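Local coordinates for gamma-glutamyltranspeptidase (Ggt) (Helicobacter pylori 26695, PDB 5BPK), which probably cleaves the gamma-glutamyl bond of glutathione and related compounds and passes the glutamyl group to water or an acceptor, as an N-terminal nucleophile hydrolase, at residues 105-108 against 109-112. Sequence-based numbering, arbitrary orientation.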
ATOM      1  N   LYS A 105      -5.645  13.922   2.058  1.00 10.54           N
ATOM      2  CA  LYS A 105      -6.740  14.481   2.845  1.00 11.19           C
ATOM      3  C   LYS A 105      -7.919  14.826   1.956  1.00 11.17           C
ATOM      4  O   LYS A 105      -7.735  15.330   0.827  1.00 11.51           O
ATOM      5  CB  LYS A 105      -6.287  15.759   3.531  1.00 11.85           C
ATOM      6  CG  LYS A 105      -5.203  15.571   4.565  1.00 12.80           C
ATOM      7  CD  LYS A 105      -4.518  16.887   4.924  1.00 13.81           C
ATOM      8  CE  LYS A 105      -5.441  17.918   5.572  1.00 14.31           C
ATOM      9  NZ  LYS A 105      -4.716  19.193   5.896  1.00 13.16           N
ATOM     10  N   ALA A 106      -9.127  14.638   2.474  1.00 10.97           N
ATOM     11  CA  ALA A 106     -10.299  15.165   1.794  1.00 11.06           C
ATOM     12  C   ALA A 106     -10.145  16.679   1.715  1.00 12.43           C
ATOM     13  O   ALA A 106      -9.743  17.296   2.691  1.00 12.65           O
ATOM     14  CB  ALA A 106     -11.579  14.776   2.528  1.00 11.95           C
ATOM     15  N   PRO A 107     -10.479  17.287   0.556  1.00 13.64           N
ATOM     16  CA  PRO A 107     -10.297  18.726   0.457  1.00 13.85           C
ATOM     17  C   PRO A 107     -11.212  19.500   1.403  1.00 14.14           C
ATOM     18  O   PRO A 107     -12.201  18.955   1.919  1.00 15.33           O
ATOM     19  CB  PRO A 107     -10.643  19.018  -1.009  1.00 13.65           C
ATOM     20  CG  PRO A 107     -10.354  17.751  -1.714  1.00 15.30           C
ATOM     21  CD  PRO A 107     -10.790  16.691  -0.753  1.00 14.54           C
ATOM     22  N   LEU A 108     -10.889  20.777   1.596  1.00 14.27           N
ATOM     23  CA  LEU A 108     -11.630  21.639   2.520  1.00 16.51           C
ATOM     24  C   LEU A 108     -13.105  21.741   2.157  1.00 16.98           C
ATOM     25  O   LEU A 108     -13.957  21.903   3.039  1.00 19.39           O
ATOM     26  CB  LEU A 108     -11.002  23.040   2.554  1.00 16.65           C
ATOM     27  CG  LEU A 108      -9.716  23.156   3.370  1.00 19.92           C
ATOM     28  CD1 LEU A 108      -8.848  24.335   2.909  1.00 21.14           C
ATOM     29  CD2 LEU A 108     -10.062  23.259   4.846  1.00 19.93           C
ATOM     30  N   LYS A 109     -13.411  21.650   0.863  1.00 16.79           N
ATOM     31  CA  LYS A 109     -14.796  21.736   0.397  1.00 18.51           C
ATOM     32  C   LYS A 109     -15.507  20.381   0.337  1.00 17.55           C
ATOM     33  O   LYS A 109     -16.654  20.305  -0.071  1.00 19.45           O
ATOM     34  CB  LYS A 109     -14.865  22.483  -0.946  1.00 20.14           C
ATOM     35  CG  LYS A 109     -14.618  23.997  -0.792  1.00 25.85           C
ATOM     36  CD  LYS A 109     -13.278  24.476  -1.354  1.00 32.80           C
ATOM     37  CE  LYS A 109     -12.396  25.149  -0.292  1.00 30.09           C
ATOM     38  NZ  LYS A 109     -10.950  25.213  -0.687  1.00 32.90           N
ATOM     39  N   ALA A 110     -14.841  19.312   0.781  1.00 16.23           N
ATOM     40  CA  ALA A 110     -15.448  17.988   0.813  1.00 15.95           C
ATOM     41  C   ALA A 110     -16.628  17.919   1.778  1.00 16.84           C
ATOM     42  O   ALA A 110     -16.636  18.575   2.819  1.00 18.55           O
ATOM     43  CB  ALA A 110     -14.407  16.949   1.204  1.00 14.39           C
ATOM     44  N   THR A 111     -17.615  17.105   1.419  1.00 17.42           N
ATOM     45  CA  THR A 111     -18.782  16.870   2.259  1.00 17.43           C
ATOM     46  C   THR A 111     -19.183  15.398   2.243  1.00 17.73           C
ATOM     47  O   THR A 111     -18.890  14.653   1.301  1.00 16.83           O
ATOM     48  CB  THR A 111     -19.984  17.736   1.817  1.00 19.94           C
ATOM     49  OG1 THR A 111     -20.369  17.393   0.484  1.00 21.67           O
ATOM     50  CG2 THR A 111     -19.652  19.222   1.888  1.00 19.03           C
ATOM     51  N   LYS A 112     -19.873  14.998   3.302  1.00 16.62           N
ATOM     52  CA  LYS A 112     -20.302  13.618   3.499  1.00 17.67           C
ATOM     53  C   LYS A 112     -20.945  12.988   2.254  1.00 18.24           C
ATOM     54  O   LYS A 112     -20.597  11.883   1.849  1.00 19.82           O
ATOM     55  CB  LYS A 112     -21.271  13.583   4.681  1.00 19.47           C
ATOM     56  CG  LYS A 112     -21.706  12.206   5.097  1.00 22.71           C
ATOM     57  CD  LYS A 112     -22.572  12.278   6.348  1.00 25.66           C
ATOM     58  CE  LYS A 112     -23.826  11.459   6.190  1.00 34.80           C
ATOM     59  NZ  LYS A 112     -24.782  12.084   5.230  1.00 40.08           N
TER
HETATM   60  O   HOH W   1     -16.615  21.259   3.342  1.00 27.31           O
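A type I beta turn from Pro107 to Ala110 reverses the chain, closed by the bond from Ala110 N to Pro107 O at 2.9 Å. The N-H points well at the oxygen (158°) but approaches from above the carbonyl plane, 58° out of it. Proline can stand at the first position because the closing bond uses its carbonyl and asks nothing of its N; Leu108 and Lys109 occupy the two central positions. Beside the turn, the methyls of Ala106 and Ala110 meet, CB to CB at 3.8 Å, while Pro107 CD lies 4.1 Å from Ala110 CB; small side chains let the two arms close here, against the other chain of the enzyme, whose Glu65 and Ile64 pack on Ala106 and Ala110. The turn belongs to the long loop between strand 97-102 and helix 139-150, in which the side chain of Ala106 lies about 14 Å from the bound ligand. A water donates to Leu108 O (2.8 Å) and Ala110 O (2.7 Å), bridging two carbonyls. Bends at chi2 and chi3 fold Lys109 back, bringing CE to 3.8 Å from Leu108 CB and NZ into a long, weak ion pair with Asp255, whose OD1 also bonds Leu108 N.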